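Local coordinates for protein type I modular polyketide synthase (Streptomyces albus subsp. albus, PDB 6IYT) that probably transfers an ethylmalonyl extender unit from coenzyme A to an acyl carrier protein, as the acyltransferase domain of a salinomycin polyketide synthase module, at residues D244-K249 and S315-H320; A267-D272 and L296-A301; S277-N282 and S286-G291; Q323-H328 and N369-V374. All coordinates share one frame; numbering follows the deposited sequence.

The four contacts lie on the same side of the chain's centre. Contact 3, the hairpin of strands 276-283 and 286-291, forms the middle of a mixed sheet; contact 2, its centre about 13 Å away, packs helix 293-305 against the turn after helix 259-266. In sequence both fall between the two segments of contact 1, whereas contact 4 opens only after contact 1 closes. Contacts 1 and 4, centres about 11 Å apart, meet at His-320, which probably hydrogen-bonds Cys-370 O and Arg-372 O; contact 4 runs into the sheet, where Val-374 pairs with Ala-279 and Asn-281. Contacts 2 and 3 build a ferredoxin-like subdomain; 1 and 4 border His-320 beside it, near the probable active site.

Contact 1: D244-K249 and S315-H320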
loop_
_atom_site.group_PDB
_atom_site.type_symbol
_atom_site.label_atom_id
_atom_site.label_comp_id
_atom_site.label_asym_id
_atom_site.label_seq_id
_atom_site.Cartn_x
_atom_site.Cartn_y
_atom_site.Cartn_z
ATOM N N ASP A 244 -23.718 -10.186 5.721
ATOM C CA ASP A 244 -24.945 -10.942 5.896
ATOM C C ASP A 244 -24.813 -12.370 6.447
ATOM O O ASP A 244 -25.690 -12.838 7.159
ATOM C CB ASP A 244 -25.790 -10.933 4.624
ATOM C CG ASP A 244 -26.283 -9.533 4.267
ATOM O OD1 ASP A 244 -26.369 -8.727 5.169
ATOM O OD2 ASP A 244 -26.600 -9.261 3.123
ATOM N N GLU A 245 -23.788 -13.102 6.005
ATOM C CA GLU A 245 -23.646 -14.516 6.388
ATOM C C GLU A 245 -22.450 -15.035 7.205
ATOM O O GLU A 245 -22.521 -16.134 7.752
ATOM C CB GLU A 245 -23.746 -15.376 5.121
ATOM C CG GLU A 245 -24.926 -15.037 4.226
ATOM C CD GLU A 245 -26.238 -15.565 4.770
ATOM O OE1 GLU A 245 -26.204 -16.505 5.592
ATOM O OE2 GLU A 245 -27.300 -15.043 4.375
ATOM N N LEU A 246 -21.364 -14.276 7.294
ATOM C CA LEU A 246 -20.195 -14.739 7.998
ATOM C C LEU A 246 -19.799 -13.953 9.270
ATOM O O LEU A 246 -18.994 -14.412 10.030
ATOM C CB LEU A 246 -18.991 -14.753 7.044
ATOM C CG LEU A 246 -19.064 -15.665 5.834
ATOM C CD1 LEU A 246 -17.807 -15.630 4.992
ATOM C CD2 LEU A 246 -19.323 -17.089 6.313
ATOM N N VAL A 247 -20.351 -12.765 9.450
ATOM C CA VAL A 247 -19.926 -11.954 10.598
ATOM C C VAL A 247 -20.355 -12.649 11.903
ATOM O O VAL A 247 -21.449 -13.222 11.969
ATOM C CB VAL A 247 -20.492 -10.526 10.534
ATOM C CG1 VAL A 247 -20.314 -9.817 11.863
ATOM C CG2 VAL A 247 -19.812 -9.754 9.441
ATOM N N GLY A 248 -19.404 -12.811 12.813
ATOM C CA GLY A 248 -19.648 -13.536 14.062
ATOM C C GLY A 248 -19.241 -15.004 14.009
ATOM O O GLY A 248 -19.046 -15.638 15.035
ATOM N N LYS A 249 -19.173 -15.562 12.820
ATOM C CA LYS A 249 -18.913 -17.000 12.668
ATOM C C LYS A 249 -17.432 -17.314 12.550
ATOM O O LYS A 249 -17.035 -18.490 12.552
ATOM C CB LYS A 249 -19.666 -17.526 11.469
ATOM C CG LYS A 249 -21.168 -17.310 11.602
ATOM C CD LYS A 249 -21.938 -17.909 10.464
ATOM C CE LYS A 249 -23.428 -17.899 10.770
ATOM N NZ LYS A 249 -24.229 -17.308 9.662
ATOM N N SER A 315 -12.198 -6.538 11.908
ATOM C CA SER A 315 -13.375 -6.598 11.091
ATOM C C SER A 315 -13.381 -7.728 10.080
ATOM O O SER A 315 -14.226 -7.760 9.196
ATOM C CB SER A 315 -13.618 -5.281 10.380
ATOM O OG SER A 315 -13.791 -4.216 11.329
ATOM N N THR A 316 -12.492 -8.689 10.238
ATOM C CA THR A 316 -12.418 -9.784 9.293
ATOM C C THR A 316 -13.449 -10.850 9.622
ATOM O O THR A 316 -13.953 -10.936 10.767
ATOM C CB THR A 316 -11.051 -10.428 9.281
ATOM O OG1 THR A 316 -10.686 -10.808 10.623
ATOM C CG2 THR A 316 -10.006 -9.443 8.692
ATOM N N VAL A 317 -13.867 -11.552 8.586
ATOM C CA VAL A 317 -14.602 -12.820 8.715
ATOM C C VAL A 317 -13.679 -13.948 8.295
ATOM O O VAL A 317 -12.601 -13.696 7.800
ATOM C CB VAL A 317 -15.858 -12.842 7.825
ATOM C CG1 VAL A 317 -16.884 -11.805 8.286
ATOM C CG2 VAL A 317 -15.509 -12.729 6.328
ATOM N N ALA A 318 -14.140 -15.188 8.398
ATOM C CA ALA A 318 -13.294 -16.332 8.052
ATOM C C ALA A 318 -13.432 -16.650 6.576
ATOM O O ALA A 318 -13.929 -17.704 6.202
ATOM C CB ALA A 318 -13.658 -17.562 8.905
ATOM N N SER A 319 -12.989 -15.734 5.727
ATOM C CA SER A 319 -12.749 -16.051 4.333
ATOM C C SER A 319 -11.536 -16.975 4.248
ATOM O O SER A 319 -10.899 -17.279 5.262
ATOM C CB SER A 319 -12.516 -14.760 3.524
ATOM O OG SER A 319 -11.719 -13.862 4.263
ATOM N N HIS A 320 -11.286 -17.507 3.072
ATOM C CA HIS A 320 -10.079 -18.273 2.810
ATOM C C HIS A 320 -10.069 -19.588 3.599
ATOM O O HIS A 320 -9.016 -20.088 3.964
ATOM C CB HIS A 320 -8.821 -17.440 3.136
ATOM C CG HIS A 320 -8.743 -16.161 2.373
ATOM N ND1 HIS A 320 -8.665 -16.134 0.999
ATOM C CD2 HIS A 320 -8.954 -14.878 2.758
ATOM C CE1 HIS A 320 -8.721 -14.882 0.578
ATOM N NE2 HIS A 320 -8.963 -14.111 1.613
HETATM O O HOH W 1 -16.793 -16.068 9.277
HETATM O O HOH W 2 -16.614 -12.000 12.557
#
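Val-317 packs into the chain as it leaves helix 228-245, and this side chain carries nearly all of the direct contact. Its CB lies 3.8 Å from Leu-246 CB, and the two side chains cross at about a right angle. CG1, set anti to the carbonyl carbon (chi1 -66°), reaches the backbone at Leu-246 C and meets Val-247 CG2, also at 3.8 Å; CG2 instead turns to Leu-246 CD1, 3.9 Å away. Each methyl of the valine thus has its own apolar partner, and Ile-181 of helix 181-200 touches both Val-317 and Val-247.

The backbones themselves are joined only through solvent. Water 1 donates to Leu-246 O and accepts from Ala-318 N, both at 2.9 Å. Water 2 accepts from Gly-248 N but holds Thr-316 O weakly, at 3.4 Å. On the exposed side Lys-249 curls back within its own segment, NZ donating to Glu-245 O at 2.8 Å.

Val-317 to His-320 (VASH) probably corresponds to the position of the YASH or HAFH specificity motif in related acyltransferases, and the hydrogen bond from His-320 NE2 to Ser-213 OG is consistent with the family's Ser-His catalytic dyad.

Contact 2: A267-D272 and L296-A301; sequences ARFNGD and LEELVA
The guanidinium of Arg-268 turns its edge to Glu-298, whose OE1 lies in the guanidinium plane, while one of its faces is overlain by Phe-269 CZ, 3.3 Å above the plane and displaced toward the rim. The phenyl ring in turn receives Glu-298 at its own edge, with OE2 3.5 Å from Phe-269 CE1. The carboxylate therefore divides its oxygens between a charged group and an aromatic edge.

These residues join the two helical elements of a ferredoxin-like subdomain: the beta-alpha-beta-beta-alpha-beta order of 251-255, 259-266, 276-283, 286-291, 293-305 and 310-312, with strands ordered 4-1-3-2, supports that assignment. The turn following helix 259-266 here meets helix 293-305. Phe-269 points toward that helix and also rests on Leu-276; its CE2 comes to 4.4 Å from Leu-299 CB, a loose apolar contact compared with the polar one.

Two features place the guanidinium beside the ring. Arg-268 CG lies between the backbone N and the carbonyl carbon (chi1 69°), and from CG to NE the chain runs extended. Glu-298 is also extended beyond CG, which carries its carboxylate outward from the helix. The stronger partner of Arg-268 is Glu-302, one turn further on, which NH2 also engages in a salt bridge, so two acidic side chains of the helix probably share its positive charge.

The bridge to Glu-298 is end-on: NH1 and NH2 each donate to the single atom OE1 at 3.1 Å, both arriving from the same face of the carboxylate, whose plane is turned 52° from the guanidinium.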
loop_
_atom_site.group_PDB
_atom_site.type_symbol
_atom_site.label_atom_id
_atom_site.label_comp_id
_atom_site.label_asym_id
_atom_site.label_seq_id
_atom_site.Cartn_x
_atom_site.Cartn_y
_atom_site.Cartn_z
ATOM N N ALA A 267 -3.876 -28.312 14.788
ATOM C CA ALA A 267 -4.425 -29.668 14.599
ATOM C C ALA A 267 -5.416 -30.045 15.703
ATOM O O ALA A 267 -6.453 -30.635 15.442
ATOM C CB ALA A 267 -3.289 -30.668 14.547
ATOM N N ARG A 268 -5.143 -29.620 16.934
ATOM C CA ARG A 268 -5.970 -30.033 18.032
ATOM C C ARG A 268 -7.368 -29.482 17.966
ATOM O O ARG A 268 -8.248 -29.975 18.644
ATOM C CB ARG A 268 -5.330 -29.697 19.364
ATOM C CG ARG A 268 -5.258 -28.208 19.702
ATOM C CD ARG A 268 -4.690 -28.033 21.099
ATOM N NE ARG A 268 -4.497 -26.627 21.436
ATOM C CZ ARG A 268 -5.406 -25.874 22.020
ATOM N NH1 ARG A 268 -6.608 -26.371 22.280
ATOM N NH2 ARG A 268 -5.131 -24.606 22.293
ATOM N N PHE A 269 -7.594 -28.480 17.085
ATOM C CA PHE A 269 -8.911 -27.878 16.948
ATOM C C PHE A 269 -9.745 -28.578 15.889
ATOM O O PHE A 269 -10.925 -28.341 15.802
ATOM C CB PHE A 269 -8.798 -26.355 16.579
ATOM C CG PHE A 269 -8.210 -25.502 17.667
ATOM C CD1 PHE A 269 -9.021 -24.896 18.605
ATOM C CD2 PHE A 269 -6.856 -25.202 17.679
ATOM C CE1 PHE A 269 -8.496 -24.016 19.534
ATOM C CE2 PHE A 269 -6.307 -24.388 18.664
ATOM C CZ PHE A 269 -7.135 -23.814 19.611
ATOM N N ASN A 270 -9.108 -29.405 15.060
ATOM C CA ASN A 270 -9.677 -29.807 13.784
ATOM C C ASN A 270 -9.952 -31.310 13.714
ATOM O O ASN A 270 -9.839 -31.914 12.648
ATOM C CB ASN A 270 -8.731 -29.411 12.651
ATOM C CG ASN A 270 -8.607 -27.901 12.512
ATOM O OD1 ASN A 270 -9.535 -27.185 12.839
ATOM N ND2 ASN A 270 -7.487 -27.424 11.911
ATOM N N GLY A 271 -10.152 -31.917 14.872
ATOM C CA GLY A 271 -10.342 -33.378 14.955
ATOM C C GLY A 271 -11.603 -33.851 14.264
ATOM O O GLY A 271 -11.630 -34.956 13.689
ATOM N N ASP A 272 -12.650 -33.016 14.302
ATOM C CA ASP A 272 -13.980 -33.409 13.860
ATOM C C ASP A 272 -14.380 -32.724 12.539
ATOM O O ASP A 272 -15.135 -33.274 11.744
ATOM C CB ASP A 272 -14.998 -33.054 14.945
ATOM C CG ASP A 272 -16.339 -33.699 14.710
ATOM O OD1 ASP A 272 -16.389 -34.731 13.993
ATOM O OD2 ASP A 272 -17.349 -33.182 15.240
ATOM N N LEU A 296 -10.053 -19.195 17.372
ATOM C CA LEU A 296 -9.032 -18.281 16.893
ATOM C C LEU A 296 -8.446 -17.465 18.026
ATOM O O LEU A 296 -7.216 -17.291 18.125
ATOM C CB LEU A 296 -9.625 -17.359 15.836
ATOM C CG LEU A 296 -8.601 -16.619 14.996
ATOM C CD1 LEU A 296 -7.800 -17.577 14.120
ATOM C CD2 LEU A 296 -9.313 -15.577 14.141
ATOM N N GLU A 297 -9.305 -16.954 18.877
ATOM C CA GLU A 297 -8.859 -16.209 20.071
ATOM C C GLU A 297 -8.060 -17.071 21.042
ATOM O O GLU A 297 -7.091 -16.600 21.640
ATOM C CB GLU A 297 -10.060 -15.571 20.765
ATOM C CG GLU A 297 -10.690 -14.472 19.911
ATOM C CD GLU A 297 -11.941 -13.852 20.533
ATOM O OE1 GLU A 297 -12.541 -14.483 21.432
ATOM O OE2 GLU A 297 -12.364 -12.763 20.059
ATOM N N GLU A 298 -8.458 -18.327 21.189
ATOM C CA GLU A 298 -7.719 -19.277 22.021
ATOM C C GLU A 298 -6.293 -19.505 21.474
ATOM O O GLU A 298 -5.318 -19.410 22.220
ATOM C CB GLU A 298 -8.494 -20.626 22.154
ATOM C CG GLU A 298 -7.839 -21.594 23.139
ATOM C CD GLU A 298 -8.476 -22.981 23.191
ATOM O OE1 GLU A 298 -7.801 -23.895 23.736
ATOM O OE2 GLU A 298 -9.651 -23.148 22.760
ATOM N N LEU A 299 -6.174 -19.694 20.163
ATOM C CA LEU A 299 -4.885 -19.846 19.515
ATOM C C LEU A 299 -4.011 -18.572 19.684
ATOM O O LEU A 299 -2.822 -18.661 19.950
ATOM C CB LEU A 299 -5.074 -20.165 18.024
ATOM C CG LEU A 299 -3.788 -20.251 17.218
ATOM C CD1 LEU A 299 -2.999 -21.502 17.592
ATOM C CD2 LEU A 299 -4.046 -20.196 15.718
ATOM N N VAL A 300 -4.609 -17.401 19.491
ATOM C CA VAL A 300 -3.861 -16.144 19.596
ATOM C C VAL A 300 -3.318 -15.953 21.019
ATOM O O VAL A 300 -2.150 -15.628 21.194
ATOM C CB VAL A 300 -4.732 -14.953 19.195
ATOM C CG1 VAL A 300 -4.085 -13.633 19.624
ATOM C CG2 VAL A 300 -4.965 -14.986 17.681
ATOM N N ALA A 301 -4.129 -16.266 22.006
ATOM C CA ALA A 301 -3.721 -16.124 23.408
ATOM C C ALA A 301 -2.625 -17.129 23.778
ATOM O O ALA A 301 -1.643 -16.773 24.427
ATOM C CB ALA A 301 -4.909 -16.291 24.308
#

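Contact 3: S277-N282 and S286-G291; sequences SIAGNN and SVTVAG
Ser-277 and Ala-290 form a hydrogen-bonded antiparallel pair, Ser-277 N donating to Ala-290 O at 3.0 Å and Ala-290 N returning the bond to Ser-277 O. Along the hairpin, Thr-288 N donates to Gly-280 O and Asn-282 N to Ser-286 O. Between Ile-278/Val-289 and Gly-280/Thr-288 the register slips by one residue: Ala-279 and Gly-280 both face Thr-288, a classic beta bulge. Thr-288 O accepts a firm bond from Ala-279 N at 2.8 Å and a weak one from Gly-280 N at 3.4 Å. The N-to-C directions of the strands make 142°, 38° short of exactly antiparallel, consistent with strand twist and the bulge.

Side-chain packing follows the two faces. At the bulge, Ala-279 CB meets Ala-290 CB at 3.7 Å. Thr-288 OG1, held between its backbone N and carbonyl carbon (chi1 56°), lies over Gly-280, only 3.2 Å from Gly-280 CA, a place where a residue without a side chain fits. On the other face Asn-281 and Val-287 lie side by side, pointing the same way, with Asn-281 OD1 3.9 Å from Val-287 CG1.

Water bridges complete the polar contacts. Water 3 donates to both Ser-277 OG and Ala-290 O; water 4 lies 2.8 Å from Thr-288 OG1 and donates weakly to Ala-279 O.

Helix 259-266 covers the face bearing Ile-278, Asn-281, Val-287 and Val-289, while Ala-279 on the bulge touches His-320. Strand 251-255 bonds to the outer edge of 286-291, and Val-374 of strand 374-375 bonds to that of 276-283, placing the hairpin inside the sheet.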
loop_
_atom_site.group_PDB
_atom_site.type_symbol
_atom_site.label_atom_id
_atom_site.label_comp_id
_atom_site.label_asym_id
_atom_site.label_seq_id
_atom_site.Cartn_x
_atom_site.Cartn_y
_atom_site.Cartn_z
ATOM N N SER A 277 -7.777 -22.945 9.919
ATOM C CA SER A 277 -6.976 -23.327 8.771
ATOM C C SER A 277 -6.119 -22.203 8.307
ATOM O O SER A 277 -6.392 -21.055 8.574
ATOM C CB SER A 277 -7.857 -23.828 7.615
ATOM O OG SER A 277 -8.752 -22.864 7.219
ATOM N N ILE A 278 -5.004 -22.528 7.705
ATOM C CA ILE A 278 -4.124 -21.478 7.248
ATOM C C ILE A 278 -4.761 -20.773 6.057
ATOM O O ILE A 278 -5.168 -21.430 5.036
ATOM C CB ILE A 278 -2.734 -22.030 6.902
ATOM C CG1 ILE A 278 -2.021 -22.448 8.195
ATOM C CG2 ILE A 278 -1.930 -21.010 6.136
ATOM C CD1 ILE A 278 -0.566 -22.773 8.012
ATOM N N ALA A 279 -4.888 -19.442 6.196
ATOM C CA ALA A 279 -5.625 -18.596 5.248
ATOM C C ALA A 279 -4.698 -17.833 4.319
ATOM O O ALA A 279 -5.143 -17.282 3.315
ATOM C CB ALA A 279 -6.494 -17.603 6.005
ATOM N N GLY A 280 -3.410 -17.816 4.626
ATOM C CA GLY A 280 -2.460 -17.045 3.838
ATOM C C GLY A 280 -1.034 -17.368 4.205
ATOM O O GLY A 280 -0.713 -17.529 5.357
ATOM N N ASN A 281 -0.169 -17.314 3.219
ATOM C CA ASN A 281 1.274 -17.327 3.447
ATOM C C ASN A 281 1.886 -16.043 2.965
ATOM O O ASN A 281 1.888 -15.779 1.769
ATOM C CB ASN A 281 1.915 -18.498 2.701
ATOM C CG ASN A 281 1.430 -19.834 3.199
ATOM O OD1 ASN A 281 2.003 -20.407 4.123
ATOM N ND2 ASN A 281 0.341 -20.303 2.644
ATOM N N ASN A 282 2.378 -15.225 3.898
ATOM C CA ASN A 282 2.835 -13.883 3.584
ATOM C C ASN A 282 4.337 -13.747 3.576
ATOM O O ASN A 282 4.892 -12.798 2.973
ATOM C CB ASN A 282 2.263 -12.893 4.562
ATOM C CG ASN A 282 0.811 -12.611 4.308
ATOM O OD1 ASN A 282 0.235 -13.113 3.331
ATOM N ND2 ASN A 282 0.164 -11.981 5.281
ATOM N N SER A 286 5.549 -15.646 8.474
ATOM C CA SER A 286 4.382 -14.821 8.583
ATOM C C SER A 286 3.209 -15.479 7.842
ATOM O O SER A 286 3.231 -15.579 6.618
ATOM C CB SER A 286 4.685 -13.454 7.965
ATOM O OG SER A 286 3.499 -12.725 7.857
ATOM N N VAL A 287 2.186 -15.886 8.583
ATOM C CA VAL A 287 0.975 -16.512 7.982
ATOM C C VAL A 287 -0.275 -15.937 8.614
ATOM O O VAL A 287 -0.184 -15.114 9.533
ATOM C CB VAL A 287 0.942 -18.063 8.141
ATOM C CG1 VAL A 287 2.221 -18.698 7.592
ATOM C CG2 VAL A 287 0.710 -18.457 9.596
ATOM N N THR A 288 -1.417 -16.177 7.984
ATOM C CA THR A 288 -2.691 -15.849 8.560
ATOM C C THR A 288 -3.506 -17.138 8.753
ATOM O O THR A 288 -3.350 -18.025 8.056
ATOM C CB THR A 288 -3.510 -14.904 7.669
ATOM O OG1 THR A 288 -3.655 -15.502 6.408
ATOM C CG2 THR A 288 -2.793 -13.581 7.482
ATOM N N VAL A 289 -4.376 -17.101 9.722
ATOM C CA VAL A 289 -5.194 -18.247 10.109
ATOM C C VAL A 289 -6.664 -17.826 10.192
ATOM O O VAL A 289 -6.971 -16.789 10.772
ATOM C CB VAL A 289 -4.776 -18.772 11.479
ATOM C CG1 VAL A 289 -5.705 -19.911 11.918
ATOM C CG2 VAL A 289 -3.323 -19.232 11.452
ATOM N N ALA A 290 -7.538 -18.551 9.486
ATOM C CA ALA A 290 -8.967 -18.261 9.474
ATOM C C ALA A 290 -9.721 -19.301 10.279
ATOM O O ALA A 290 -9.391 -20.472 10.244
ATOM C CB ALA A 290 -9.489 -18.255 8.040
ATOM N N GLY A 291 -10.819 -18.892 10.894
ATOM C CA GLY A 291 -11.767 -19.843 11.408
ATOM C C GLY A 291 -12.637 -19.276 12.503
ATOM O O GLY A 291 -12.675 -18.059 12.731
HETATM O O HOH W 3 -10.960 -22.767 9.070
HETATM O O HOH W 4 -5.328 -14.361 4.442
#

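Contact 4: Q323-H328 and N369-V374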
loop_
_atom_site.group_PDB
_atom_site.type_symbol
_atom_site.label_atom_id
_atom_site.label_comp_id
_atom_site.label_asym_id
_atom_site.label_seq_id
_atom_site.Cartn_x
_atom_site.Cartn_y
_atom_site.Cartn_z
ATOM N N GLN A 323 -15.548 -22.155 5.362
ATOM C CA GLN A 323 -16.744 -21.331 5.683
ATOM C C GLN A 323 -17.324 -20.653 4.469
ATOM O O GLN A 323 -18.511 -20.339 4.451
ATOM C CB GLN A 323 -16.446 -20.273 6.745
ATOM C CG GLN A 323 -16.244 -20.859 8.142
ATOM C CD GLN A 323 -16.381 -19.825 9.259
ATOM O OE1 GLN A 323 -17.128 -18.819 9.140
ATOM N NE2 GLN A 323 -15.688 -20.073 10.365
ATOM N N VAL A 324 -16.507 -20.424 3.451
ATOM C CA VAL A 324 -17.021 -19.771 2.270
ATOM C C VAL A 324 -17.653 -20.758 1.284
ATOM O O VAL A 324 -18.393 -20.347 0.416
ATOM C CB VAL A 324 -15.993 -18.879 1.555
ATOM C CG1 VAL A 324 -15.334 -17.917 2.533
ATOM C CG2 VAL A 324 -14.966 -19.688 0.864
ATOM N N ASP A 325 -17.470 -22.067 1.489
ATOM C CA ASP A 325 -18.084 -23.024 0.560
ATOM C C ASP A 325 -19.613 -22.910 0.426
ATOM O O ASP A 325 -20.140 -23.000 -0.683
ATOM C CB ASP A 325 -17.673 -24.455 0.859
ATOM C CG ASP A 325 -16.271 -24.769 0.355
ATOM O OD1 ASP A 325 -15.895 -24.281 -0.749
ATOM O OD2 ASP A 325 -15.535 -25.464 1.065
ATOM N N PRO A 326 -20.328 -22.720 1.547
ATOM C CA PRO A 326 -21.773 -22.664 1.421
ATOM C C PRO A 326 -22.235 -21.476 0.631
ATOM O O PRO A 326 -23.430 -21.369 0.332
ATOM C CB PRO A 326 -22.257 -22.561 2.866
ATOM C CG PRO A 326 -21.192 -23.196 3.676
ATOM C CD PRO A 326 -19.901 -22.968 2.943
ATOM N N LEU A 327 -21.357 -20.499 0.452
ATOM C CA LEU A 327 -21.713 -19.280 -0.265
ATOM C C LEU A 327 -21.405 -19.326 -1.750
ATOM O O LEU A 327 -21.703 -18.397 -2.456
ATOM C CB LEU A 327 -21.011 -18.070 0.338
ATOM C CG LEU A 327 -21.314 -17.827 1.804
ATOM C CD1 LEU A 327 -20.656 -16.534 2.257
ATOM C CD2 LEU A 327 -22.812 -17.807 2.042
ATOM N N HIS A 328 -20.831 -20.423 -2.212
ATOM C CA HIS A 328 -20.346 -20.546 -3.580
ATOM C C HIS A 328 -21.407 -20.140 -4.609
ATOM O O HIS A 328 -21.153 -19.315 -5.493
ATOM C CB HIS A 328 -19.931 -21.978 -3.810
ATOM C CG HIS A 328 -19.178 -22.198 -5.075
ATOM N ND1 HIS A 328 -18.612 -23.415 -5.391
ATOM C CD2 HIS A 328 -18.923 -21.378 -6.118
ATOM C CE1 HIS A 328 -17.988 -23.315 -6.552
ATOM N NE2 HIS A 328 -18.199 -22.099 -7.032
ATOM N N ASN A 369 -10.823 -16.479 -5.291
ATOM C CA ASN A 369 -10.088 -15.445 -4.547
ATOM C C ASN A 369 -10.490 -15.385 -3.065
ATOM O O ASN A 369 -9.625 -15.222 -2.203
ATOM C CB ASN A 369 -10.275 -14.104 -5.217
ATOM C CG ASN A 369 -9.861 -12.946 -4.348
ATOM O OD1 ASN A 369 -10.685 -12.408 -3.561
ATOM N ND2 ASN A 369 -8.662 -12.471 -4.550
ATOM N N CYS A 370 -11.770 -15.601 -2.749
ATOM C CA CYS A 370 -12.177 -15.562 -1.353
ATOM C C CYS A 370 -12.226 -16.917 -0.670
ATOM O O CYS A 370 -12.231 -16.989 0.542
ATOM C CB CYS A 370 -13.472 -14.818 -1.173
ATOM S SG CYS A 370 -14.932 -15.611 -1.831
ATOM N N ARG A 371 -12.068 -17.983 -1.439
ATOM C CA ARG A 371 -12.064 -19.353 -0.879
ATOM C C ARG A 371 -10.687 -19.884 -0.611
ATOM O O ARG A 371 -10.452 -20.538 0.419
ATOM C CB ARG A 371 -12.827 -20.307 -1.815
ATOM C CG ARG A 371 -12.728 -21.772 -1.421
ATOM C CD ARG A 371 -13.408 -22.066 -0.094
ATOM N NE ARG A 371 -13.199 -23.459 0.350
ATOM C CZ ARG A 371 -12.148 -23.895 1.059
ATOM N NH1 ARG A 371 -12.119 -25.164 1.475
ATOM N NH2 ARG A 371 -11.116 -23.108 1.340
ATOM N N ARG A 372 -9.777 -19.683 -1.537
ATOM C CA ARG A 372 -8.444 -20.274 -1.421
ATOM C C ARG A 372 -7.573 -19.468 -0.484
ATOM O O ARG A 372 -7.622 -18.240 -0.494
ATOM C CB ARG A 372 -7.789 -20.362 -2.769
ATOM C CG ARG A 372 -8.616 -21.122 -3.793
ATOM C CD ARG A 372 -8.251 -22.609 -3.833
ATOM N NE ARG A 372 -8.995 -23.407 -2.866
ATOM C CZ ARG A 372 -10.201 -23.941 -3.095
ATOM N NH1 ARG A 372 -10.773 -24.721 -2.180
ATOM N NH2 ARG A 372 -10.842 -23.682 -4.217
ATOM N N PRO A 373 -6.681 -20.145 0.233
ATOM C CA PRO A 373 -5.567 -19.447 0.916
ATOM C C PRO A 373 -4.788 -18.553 -0.019
ATOM O O PRO A 373 -4.617 -18.868 -1.208
ATOM C CB PRO A 373 -4.677 -20.604 1.431
ATOM C CG PRO A 373 -5.092 -21.797 0.629
ATOM C CD PRO A 373 -6.556 -21.609 0.340
ATOM N N VAL A 374 -4.342 -17.435 0.501
ATOM C CA VAL A 374 -3.585 -16.459 -0.277
ATOM C C VAL A 374 -2.126 -16.911 -0.363
ATOM O O VAL A 374 -1.384 -16.862 0.628
ATOM C CB VAL A 374 -3.679 -15.059 0.369
ATOM C CG1 VAL A 374 -3.105 -13.992 -0.569
ATOM C CG2 VAL A 374 -5.120 -14.720 0.714
#
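Asp-325 and Arg-371 are joined by a salt bridge where, in the acyltransferase domain, the segment leading into helix 328-334 meets the C-terminal end of helix 363-371. The arginine's shape explains the approach. CG is anti to the backbone N, and a bend at chi2 (66°) then brings NE closest to the acid, with NH1 following weakly. Asp-325 OD1 lies at the guanidinium edge, in its plane, 3.0 Å from Arg-371 NE. The other oxygen, OD2, is 3.2 Å from NE and 3.5 Å from NH1. All three hydrogen bonds are weak, none of their N-H...O angles exceeding 141°. The carboxylate and guanidinium planes are turned 62° apart.

Val-324 points toward the helix end, where its CG1 packs 3.8 Å from Cys-370 O, the oxygen that probably accepts from His-320 N. Cys-370 itself packs on Arg-238 and Phe-242 of helix 228-245.

The next residue, Arg-372, leaves helical geometry and bends its side chain back. Its NH2 is salt-bridged to Glu-368, and its NH1 sits over the centre of one face of the Arg-371 guanidinium, 3.6 Å above the plane.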